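Local structure of methyltransferase (Pectobacterium atrosepticum SCRI1043, 2P7I) at residues V112-V120 with H171-L182; P119-N127 with R184-Q192. The protein probably transfers methyl groups from S-adenosylmethionine to a substrate not yet identified, as a member of the class I methyltransferase family. All blocks are in the same frame, centred on the assembly; numbering follows the deposited sequence. Where two conformers were deposited one is given.

Both contacts join the same two parts of the Rossmann-like methyltransferase fold: the chain leading into and along helix 119-130, and the chain around helix 179-188. Both are partly buried. Contact 1 lies nearer the centre of the subunit and is made mostly by loops. Its chemistry is mixed, with a backbone hydrogen bond, a histidine cluster, bridging waters and a long salt bridge at an exposed edge. Contact 2 lies farther out. There helix 119-130 meets the end of helix 179-188 and the turn after it, with aliphatic packing and no direct hydrogen bond between the segments. P119 and V120 belong to both. A probable hydrogen bond from Y177 OH to D185 OD2, 2.7 Å long, ties the two.

Contact 1 of 2, residues V112-V120 with H171-L182; sequences VLEHIDDPV and HGHRCTYALDTL
E114 and R174 join a 3-10 turn to a loop in this Rossmann-like methyltransferase fold. R174 N donates to E114 O at 2.6 Å, in a nearly straight bond (171°). The turn 113-115 thus sits against the loop 173-175, which follows the Schellman end of helix 166-171. H115 CA makes a CA-H...O contact with G172 O, and a water bridges H115 O and G172 O.

Three histidines cluster beside this bond. The H173 ring turns its edge to one face of H115, with planes 81° apart. H115 NE2 makes a weak hydrogen bond to H171 O. E114 CG lies over the face of the H173 ring, a CH-pi contact, 4.0 Å from its centroid. A chi1 of 65° sets CG over H173, between the backbone N and carbonyl carbon of E114. A second water links E114 OE2 to H173 NE2.

Farther along, L113 and P119 meet Y177. L113 crosses Y177 at about a right angle, and L113 CD2 lies 3.6 Å from Y177 CZ. P119 CB is 3.2 Å from Y177 OH. Within 171-182, L182 CD1 lies over one face of the tyrosine ring. Y177 OH hydrogen-bonds D185 OD2. At the exposed edge, D117 and R174 run side by side. Their salt bridge is long, with D117 OD1 3.8 Å from R174 NE.

Contact 2 of 2, residues P119-N127 with R184-Q192; sequences PVALLKRIN and RDASRAGLQ
A189 CB fits between V120, L123 and K124 on helix 119-127. A189 CB lies 3.3 Å from L123 CB, a tight carbon pair, and 3.5 Å from K124 N. V120 straddles the end of the partner helix. Its CG1 meets the backbone of A189, while V120 CG2 lies 3.9 Å from D185 O. L123 CG is anti to the carbonyl carbon (chi1 -66°), which carries L123 CD1 toward D185 O and to 3.8 Å from A186 N. L191 crosses L123 at about a right angle, with L191 CD1 3.9 Å from L123 CB. L191 CD2 lies 3.4 Å from N127 OD1, an oxygen that accepts from G247 N. The D185 side chain also packs against V120 CG2.

In the second shell, R184 positions D185 by a salt bridge. It grips side-on, with NE and NH2 both bonded to D185 OD1 from the same face of the carboxylate; R184 NE is 2.9 Å from D185 OD1. G190 ends the helix in a Schellman motif and turns the chain to L191 and strand 192-201. Beneath, L123, I126 and L191 rest on L137 of strand 135-142. The axes of 119-127 and 184-188 approach to 8.5 Å and cross at -52°, forming a helix pair layered on the central sheet of a Rossmann-like methyltransferase.

Contact 1 of 2, residues V112-V120 with H171-L182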
loop_
_atom_site.group_PDB
_atom_site.type_symbol
_atom_site.label_atom_id
_atom_site.label_comp_id
_atom_site.label_asym_id
_atom_site.label_seq_id
_atom_site.Cartn_x
_atom_site.Cartn_y
_atom_site.Cartn_z
ATOM N N VAL B 112 -11.681 10.442 -20.523
ATOM C CA VAL B 112 -11.781 11.608 -21.388
ATOM C C VAL B 112 -10.930 12.786 -20.839
ATOM O O VAL B 112 -10.288 13.487 -21.628
ATOM C CB VAL B 112 -13.261 12.072 -21.504
ATOM C CG1 VAL B 112 -13.374 13.442 -22.192
ATOM C CG2 VAL B 112 -14.145 10.986 -22.162
ATOM N N LEU B 113 -10.913 12.998 -19.508
ATOM C CA LEU B 113 -10.264 14.209 -18.921
ATOM C C LEU B 113 -8.772 14.363 -19.284
ATOM O O LEU B 113 -8.265 15.489 -19.461
ATOM C CB LEU B 113 -10.458 14.283 -17.403
ATOM C CG LEU B 113 -10.063 15.617 -16.781
ATOM C CD1 LEU B 113 -11.031 16.726 -17.203
ATOM C CD2 LEU B 113 -9.924 15.452 -15.238
ATOM N N GLU B 114 -8.101 13.226 -19.499
ATOM C CA GLU B 114 -6.666 13.169 -19.823
ATOM C C GLU B 114 -6.363 13.651 -21.236
ATOM O O GLU B 114 -5.218 13.930 -21.583
ATOM C CB GLU B 114 -6.129 11.736 -19.557
ATOM C CG GLU B 114 -6.683 10.612 -20.419
ATOM C CD GLU B 114 -8.008 10.018 -19.935
ATOM O OE1 GLU B 114 -8.715 10.616 -19.061
ATOM O OE2 GLU B 114 -8.303 8.906 -20.423
ATOM N N HIS B 115 -7.411 13.749 -22.039
ATOM C CA HIS B 115 -7.332 14.262 -23.396
ATOM C C HIS B 115 -7.585 15.771 -23.493
ATOM O O HIS B 115 -7.453 16.344 -24.574
ATOM C CB HIS B 115 -8.377 13.586 -24.261
ATOM C CG HIS B 115 -8.070 12.168 -24.620
ATOM N ND1 HIS B 115 -8.428 11.094 -23.836
ATOM C CD2 HIS B 115 -7.515 11.643 -25.735
ATOM C CE1 HIS B 115 -8.059 9.968 -24.432
ATOM N NE2 HIS B 115 -7.506 10.276 -25.588
ATOM N N ILE B 116 -7.928 16.423 -22.393
ATOM C CA ILE B 116 -8.356 17.833 -22.417
ATOM C C ILE B 116 -7.214 18.793 -22.082
ATOM O O ILE B 116 -6.554 18.647 -21.038
ATOM C CB ILE B 116 -9.537 18.023 -21.407
ATOM C CG1 ILE B 116 -10.675 17.068 -21.768
ATOM C CG2 ILE B 116 -10.083 19.497 -21.395
ATOM C CD1 ILE B 116 -11.241 17.371 -23.129
ATOM N N ASP B 117 -7.010 19.801 -22.913
ATOM C CA ASP B 117 -5.984 20.815 -22.629
ATOM C C ASP B 117 -6.213 21.603 -21.337
ATOM O O ASP B 117 -5.253 21.871 -20.624
ATOM C CB ASP B 117 -5.838 21.772 -23.791
ATOM C CG ASP B 117 -5.308 21.101 -25.050
ATOM O OD1 ASP B 117 -4.501 20.145 -24.968
ATOM O OD2 ASP B 117 -5.688 21.573 -26.134
ATOM N N ASP B 118 -7.465 21.973 -21.042
ATOM C CA ASP B 118 -7.828 22.687 -19.815
ATOM C C ASP B 118 -8.851 21.874 -19.017
ATOM O O ASP B 118 -10.045 22.129 -19.067
ATOM C CB ASP B 118 -8.390 24.061 -20.180
ATOM C CG ASP B 118 -8.528 24.986 -18.990
ATOM O OD1 ASP B 118 -8.437 24.536 -17.827
ATOM O OD2 ASP B 118 -8.757 26.191 -19.234
ATOM N N PRO B 119 -8.380 20.871 -18.273
ATOM C CA PRO B 119 -9.277 19.972 -17.569
ATOM C C PRO B 119 -10.089 20.645 -16.448
ATOM O O PRO B 119 -11.253 20.324 -16.256
ATOM C CB PRO B 119 -8.331 18.923 -16.990
ATOM C CG PRO B 119 -6.992 19.626 -16.904
ATOM C CD PRO B 119 -6.966 20.521 -18.073
ATOM N N VAL B 120 -9.496 21.586 -15.730
ATOM C CA VAL B 120 -10.243 22.297 -14.700
ATOM C C VAL B 120 -11.446 23.035 -15.324
ATOM O O VAL B 120 -12.535 23.047 -14.747
ATOM C CB VAL B 120 -9.348 23.259 -13.878
ATOM C CG1 VAL B 120 -10.215 24.052 -12.883
ATOM C CG2 VAL B 120 -8.271 22.446 -13.158
ATOM N N HIS B 171 -2.086 9.578 -29.121
ATOM C CA HIS B 171 -3.478 9.188 -28.973
ATOM C C HIS B 171 -4.331 10.312 -28.361
ATOM O O HIS B 171 -5.553 10.180 -28.289
ATOM C CB HIS B 171 -3.506 7.926 -28.124
ATOM C CG HIS B 171 -4.873 7.430 -27.783
ATOM N ND1 HIS B 171 -5.659 6.736 -28.678
ATOM C CD2 HIS B 171 -5.567 7.466 -26.620
ATOM C CE1 HIS B 171 -6.793 6.395 -28.091
ATOM N NE2 HIS B 171 -6.762 6.825 -26.840
ATOM N N GLY B 172 -3.675 11.385 -27.903
ATOM C CA GLY B 172 -4.335 12.602 -27.424
ATOM C C GLY B 172 -4.191 12.879 -25.939
ATOM O O GLY B 172 -4.721 13.857 -25.440
ATOM N N HIS B 173 -3.475 12.033 -25.217
ATOM C CA HIS B 173 -3.266 12.282 -23.791
ATOM C C HIS B 173 -2.449 13.535 -23.548
ATOM O O HIS B 173 -1.422 13.732 -24.175
ATOM C CB HIS B 173 -2.507 11.107 -23.202
ATOM C CG HIS B 173 -3.346 9.892 -23.046
ATOM N ND1 HIS B 173 -3.044 8.887 -22.167
ATOM C CD2 HIS B 173 -4.490 9.521 -23.668
ATOM C CE1 HIS B 173 -3.959 7.939 -22.252
ATOM N NE2 HIS B 173 -4.845 8.299 -23.162
ATOM N N ARG B 174 -2.865 14.353 -22.587
ATOM C CA ARG B 174 -2.101 15.533 -22.187
ATOM C C ARG B 174 -1.626 15.417 -20.735
ATOM O O ARG B 174 -0.911 16.288 -20.252
ATOM C CB ARG B 174 -2.928 16.795 -22.398
ATOM C CG ARG B 174 -3.299 17.058 -23.888
ATOM C CD ARG B 174 -2.032 17.258 -24.710
ATOM N NE ARG B 174 -2.229 17.333 -26.172
ATOM C CZ ARG B 174 -2.094 16.317 -27.030
ATOM N NH1 ARG B 174 -1.781 15.076 -26.638
ATOM N NH2 ARG B 174 -2.285 16.553 -28.326
ATOM N N CYS B 175 -2.017 14.338 -20.062
ATOM C CA CYS B 175 -1.726 14.132 -18.639
ATOM C C CYS B 175 -1.844 12.645 -18.356
ATOM O O CYS B 175 -2.587 11.933 -19.063
ATOM C CB CYS B 175 -2.747 14.920 -17.821
ATOM S SG CYS B 175 -2.590 14.887 -15.992
ATOM N N THR B 176 -1.209 12.204 -17.287
ATOM C CA THR B 176 -1.428 10.881 -16.799
ATOM C C THR B 176 -1.710 11.114 -15.345
ATOM O O THR B 176 -0.775 11.370 -14.558
ATOM C CB THR B 176 -0.203 10.004 -16.959
ATOM O OG1 THR B 176 0.230 10.017 -18.340
ATOM C CG2 THR B 176 -0.545 8.508 -16.622
ATOM N N TYR B 177 -2.992 11.089 -15.010
ATOM C CA TYR B 177 -3.429 11.312 -13.641
ATOM C C TYR B 177 -3.080 10.215 -12.685
ATOM O O TYR B 177 -3.021 9.054 -13.015
ATOM C CB TYR B 177 -4.945 11.473 -13.595
ATOM C CG TYR B 177 -5.437 12.835 -14.108
ATOM C CD1 TYR B 177 -5.269 13.981 -13.352
ATOM C CD2 TYR B 177 -6.037 12.959 -15.357
ATOM C CE1 TYR B 177 -5.725 15.224 -13.805
ATOM C CE2 TYR B 177 -6.491 14.184 -15.809
ATOM C CZ TYR B 177 -6.348 15.301 -15.029
ATOM O OH TYR B 177 -6.793 16.518 -15.455
ATOM N N ALA B 178 -2.912 10.627 -11.451
ATOM C CA ALA B 178 -2.957 9.717 -10.278
ATOM C C ALA B 178 -4.012 10.326 -9.342
ATOM O O ALA B 178 -4.567 11.423 -9.624
ATOM C CB ALA B 178 -1.569 9.627 -9.596
ATOM N N LEU B 179 -4.286 9.674 -8.229
ATOM C CA LEU B 179 -5.308 10.189 -7.309
ATOM C C LEU B 179 -4.996 11.588 -6.820
ATOM O O LEU B 179 -5.907 12.406 -6.592
ATOM C CB LEU B 179 -5.536 9.212 -6.176
ATOM C CG LEU B 179 -6.389 7.971 -6.502
ATOM C CD1 LEU B 179 -6.110 6.868 -5.522
ATOM C CD2 LEU B 179 -7.860 8.323 -6.464
ATOM N N ASP B 180 -3.719 11.908 -6.665
ATOM C CA ASP B 180 -3.365 13.220 -6.158
ATOM C C ASP B 180 -3.716 14.354 -7.128
ATOM O O ASP B 180 -4.353 15.380 -6.737
ATOM C CB ASP B 180 -1.899 13.270 -5.631
ATOM C CG ASP B 180 -0.819 13.181 -6.724
ATOM O OD1 ASP B 180 -0.926 12.336 -7.638
ATOM O OD2 ASP B 180 0.193 13.915 -6.623
ATOM N N THR B 181 -3.337 14.197 -8.398
ATOM C CA THR B 181 -3.532 15.242 -9.356
ATOM C C THR B 181 -4.979 15.275 -9.850
ATOM O O THR B 181 -5.511 16.321 -10.189
ATOM C CB THR B 181 -2.578 15.036 -10.564
ATOM O OG1 THR B 181 -2.667 13.670 -11.011
ATOM C CG2 THR B 181 -1.112 15.364 -10.151
ATOM N N LEU B 182 -5.614 14.115 -9.936
ATOM C CA LEU B 182 -7.042 14.068 -10.273
ATOM C C LEU B 182 -7.941 14.785 -9.234
ATOM O O LEU B 182 -8.746 15.608 -9.600
ATOM C CB LEU B 182 -7.483 12.608 -10.513
ATOM C CG LEU B 182 -8.876 12.415 -11.161
ATOM C CD1 LEU B 182 -8.979 13.114 -12.524
ATOM C CD2 LEU B 182 -9.237 10.879 -11.308
HETATM O O HOH W 1 -5.816 16.673 -18.683
HETATM O O HOH W 2 -7.324 7.592 -22.522
HETATM O O HOH W 3 -5.928 15.779 -26.855
#

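Contact 2 of 2, residues P119-N127 with R184-Q192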
loop_
_atom_site.group_PDB
_atom_site.type_symbol
_atom_site.label_atom_id
_atom_site.label_comp_id
_atom_site.label_asym_id
_atom_site.label_seq_id
_atom_site.Cartn_x
_atom_site.Cartn_y
_atom_site.Cartn_z
ATOM N N PRO B 119 -8.380 20.871 -18.273
ATOM C CA PRO B 119 -9.277 19.972 -17.569
ATOM C C PRO B 119 -10.089 20.645 -16.448
ATOM O O PRO B 119 -11.253 20.324 -16.256
ATOM C CB PRO B 119 -8.331 18.923 -16.990
ATOM C CG PRO B 119 -6.992 19.626 -16.904
ATOM C CD PRO B 119 -6.966 20.521 -18.073
ATOM N N VAL B 120 -9.496 21.586 -15.730
ATOM C CA VAL B 120 -10.243 22.297 -14.700
ATOM C C VAL B 120 -11.446 23.035 -15.324
ATOM O O VAL B 120 -12.535 23.047 -14.747
ATOM C CB VAL B 120 -9.348 23.259 -13.878
ATOM C CG1 VAL B 120 -10.215 24.052 -12.883
ATOM C CG2 VAL B 120 -8.271 22.446 -13.158
ATOM N N ALA B 121 -11.293 23.584 -16.519
ATOM C CA ALA B 121 -12.375 24.343 -17.123
ATOM C C ALA B 121 -13.564 23.430 -17.502
ATOM O O ALA B 121 -14.730 23.873 -17.434
ATOM C CB ALA B 121 -11.872 25.179 -18.351
ATOM N N LEU B 122 -13.283 22.184 -17.895
ATOM C CA LEU B 122 -14.323 21.206 -18.199
ATOM C C LEU B 122 -15.038 20.754 -16.944
ATOM O O LEU B 122 -16.270 20.720 -16.908
ATOM C CB LEU B 122 -13.738 19.995 -18.961
ATOM C CG LEU B 122 -14.698 18.810 -19.240
ATOM C CD1 LEU B 122 -15.950 19.223 -20.048
ATOM C CD2 LEU B 122 -14.019 17.620 -19.974
ATOM N N LEU B 123 -14.278 20.467 -15.896
ATOM C CA LEU B 123 -14.862 20.013 -14.647
ATOM C C LEU B 123 -15.713 21.139 -14.036
ATOM O O LEU B 123 -16.702 20.892 -13.361
ATOM C CB LEU B 123 -13.767 19.542 -13.687
ATOM C CG LEU B 123 -12.998 18.300 -14.125
ATOM C CD1 LEU B 123 -11.815 18.091 -13.180
ATOM C CD2 LEU B 123 -13.915 17.089 -14.197
ATOM N N LYS B 124 -15.310 22.378 -14.285
ATOM C CA LYS B 124 -16.032 23.552 -13.797
ATOM C C LYS B 124 -17.385 23.716 -14.523
ATOM O O LYS B 124 -18.388 24.029 -13.902
ATOM C CB LYS B 124 -15.153 24.801 -13.900
ATOM C CG LYS B 124 -15.794 26.034 -13.330
ATOM C CD LYS B 124 -14.941 27.320 -13.422
ATOM C CE LYS B 124 -15.597 28.467 -12.697
ATOM N NZ LYS B 124 -14.751 29.685 -12.853
ATOM N N ARG B 125 -17.425 23.485 -15.828
ATOM C CA ARG B 125 -18.698 23.466 -16.534
ATOM C C ARG B 125 -19.595 22.385 -15.964
ATOM O O ARG B 125 -20.796 22.582 -15.752
ATOM C CB ARG B 125 -18.513 23.179 -18.010
ATOM C CG ARG B 125 -17.937 24.286 -18.823
ATOM C CD ARG B 125 -18.504 24.247 -20.250
ATOM N NE ARG B 125 -19.880 24.731 -20.251
ATOM C CZ ARG B 125 -20.639 24.834 -21.335
ATOM N NH1 ARG B 125 -20.172 24.483 -22.523
ATOM N NH2 ARG B 125 -21.883 25.275 -21.228
ATOM N N ILE B 126 -19.008 21.230 -15.681
ATOM C CA ILE B 126 -19.782 20.140 -15.144
ATOM C C ILE B 126 -20.380 20.580 -13.804
ATOM O O ILE B 126 -21.566 20.366 -13.550
ATOM C CB ILE B 126 -18.944 18.882 -14.963
ATOM C CG1 ILE B 126 -18.567 18.286 -16.311
ATOM C CG2 ILE B 126 -19.682 17.858 -14.133
ATOM C CD1 ILE B 126 -17.534 17.096 -16.162
ATOM N N ASN B 127 -19.575 21.221 -12.958
ATOM C CA ASN B 127 -20.049 21.624 -11.654
ATOM C C ASN B 127 -21.109 22.697 -11.775
ATOM O O ASN B 127 -22.174 22.598 -11.162
ATOM C CB ASN B 127 -18.901 22.169 -10.805
ATOM C CG ASN B 127 -19.310 22.414 -9.362
ATOM O OD1 ASN B 127 -19.415 21.474 -8.587
ATOM N ND2 ASN B 127 -19.596 23.676 -9.017
ATOM N N ARG B 184 -6.903 17.036 -7.168
ATOM C CA ARG B 184 -6.514 18.453 -7.315
ATOM C C ARG B 184 -7.356 19.185 -8.339
ATOM O O ARG B 184 -7.886 20.271 -8.076
ATOM C CB ARG B 184 -5.015 18.601 -7.695
ATOM C CG ARG B 184 -4.556 20.025 -7.923
ATOM C CD ARG B 184 -3.273 20.088 -8.684
ATOM N NE ARG B 184 -3.467 19.584 -10.036
ATOM C CZ ARG B 184 -2.509 19.098 -10.814
ATOM N NH1 ARG B 184 -1.252 19.086 -10.417
ATOM N NH2 ARG B 184 -2.814 18.656 -12.029
ATOM N N ASP B 185 -7.437 18.632 -9.521
ATOM C CA ASP B 185 -8.141 19.309 -10.586
ATOM C C ASP B 185 -9.650 19.375 -10.297
ATOM O O ASP B 185 -10.292 20.387 -10.584
ATOM C CB ASP B 185 -7.869 18.616 -11.918
ATOM C CG ASP B 185 -6.494 18.914 -12.483
ATOM O OD1 ASP B 185 -5.711 19.698 -11.881
ATOM O OD2 ASP B 185 -6.250 18.427 -13.618
ATOM N N ALA B 186 -10.222 18.298 -9.749
ATOM C CA ALA B 186 -11.656 18.319 -9.353
ATOM C C ALA B 186 -11.906 19.399 -8.296
ATOM O O ALA B 186 -12.878 20.155 -8.350
ATOM C CB ALA B 186 -12.062 16.998 -8.821
ATOM N N SER B 187 -11.004 19.488 -7.353
ATOM C CA SER B 187 -11.114 20.445 -6.331
ATOM C C SER B 187 -10.989 21.850 -6.859
ATOM O O SER B 187 -11.763 22.733 -6.465
ATOM C CB SER B 187 -10.017 20.244 -5.296
ATOM O OG SER B 187 -10.103 21.309 -4.403
ATOM N N ARG B 188 -9.987 22.051 -7.715
ATOM C CA ARG B 188 -9.801 23.333 -8.385
ATOM C C ARG B 188 -11.012 23.804 -9.198
ATOM O O ARG B 188 -11.223 25.009 -9.355
ATOM C CB ARG B 188 -8.559 23.321 -9.276
ATOM C CG ARG B 188 -7.275 23.409 -8.449
ATOM C CD ARG B 188 -6.069 23.275 -9.338
ATOM N NE ARG B 188 -4.842 23.547 -8.593
ATOM C CZ ARG B 188 -3.668 23.760 -9.167
ATOM N NH1 ARG B 188 -3.548 23.642 -10.478
ATOM N NH2 ARG B 188 -2.597 24.088 -8.448
ATOM N N ALA B 189 -11.778 22.869 -9.727
ATOM C CA ALA B 189 -12.977 23.158 -10.527
ATOM C C ALA B 189 -14.223 23.475 -9.675
ATOM O O ALA B 189 -15.300 23.756 -10.226
ATOM C CB ALA B 189 -13.275 21.938 -11.420
ATOM N N GLY B 190 -14.106 23.411 -8.342
ATOM C CA GLY B 190 -15.235 23.622 -7.445
ATOM C C GLY B 190 -16.093 22.423 -7.092
ATOM O O GLY B 190 -17.084 22.568 -6.391
ATOM N N LEU B 191 -15.751 21.250 -7.587
ATOM C CA LEU B 191 -16.474 20.042 -7.242
ATOM C C LEU B 191 -16.182 19.590 -5.851
ATOM O O LEU B 191 -15.108 19.903 -5.304
ATOM C CB LEU B 191 -16.081 18.886 -8.145
ATOM C CG LEU B 191 -16.482 19.032 -9.627
ATOM C CD1 LEU B 191 -15.569 18.185 -10.510
ATOM C CD2 LEU B 191 -17.983 18.673 -9.830
ATOM N N GLN B 192 -17.147 18.871 -5.268
ATOM C CA GLN B 192 -16.959 18.215 -3.974
ATOM C C GLN B 192 -16.616 16.772 -4.269
ATOM O O GLN B 192 -17.378 16.105 -4.930
ATOM C CB GLN B 192 -18.232 18.261 -3.118
ATOM C CG GLN B 192 -18.765 19.663 -2.835
ATOM C CD GLN B 192 -19.742 19.717 -1.644
ATOM O OE1 GLN B 192 -20.928 20.007 -1.809
ATOM N NE2 GLN B 192 -19.233 19.449 -0.447
#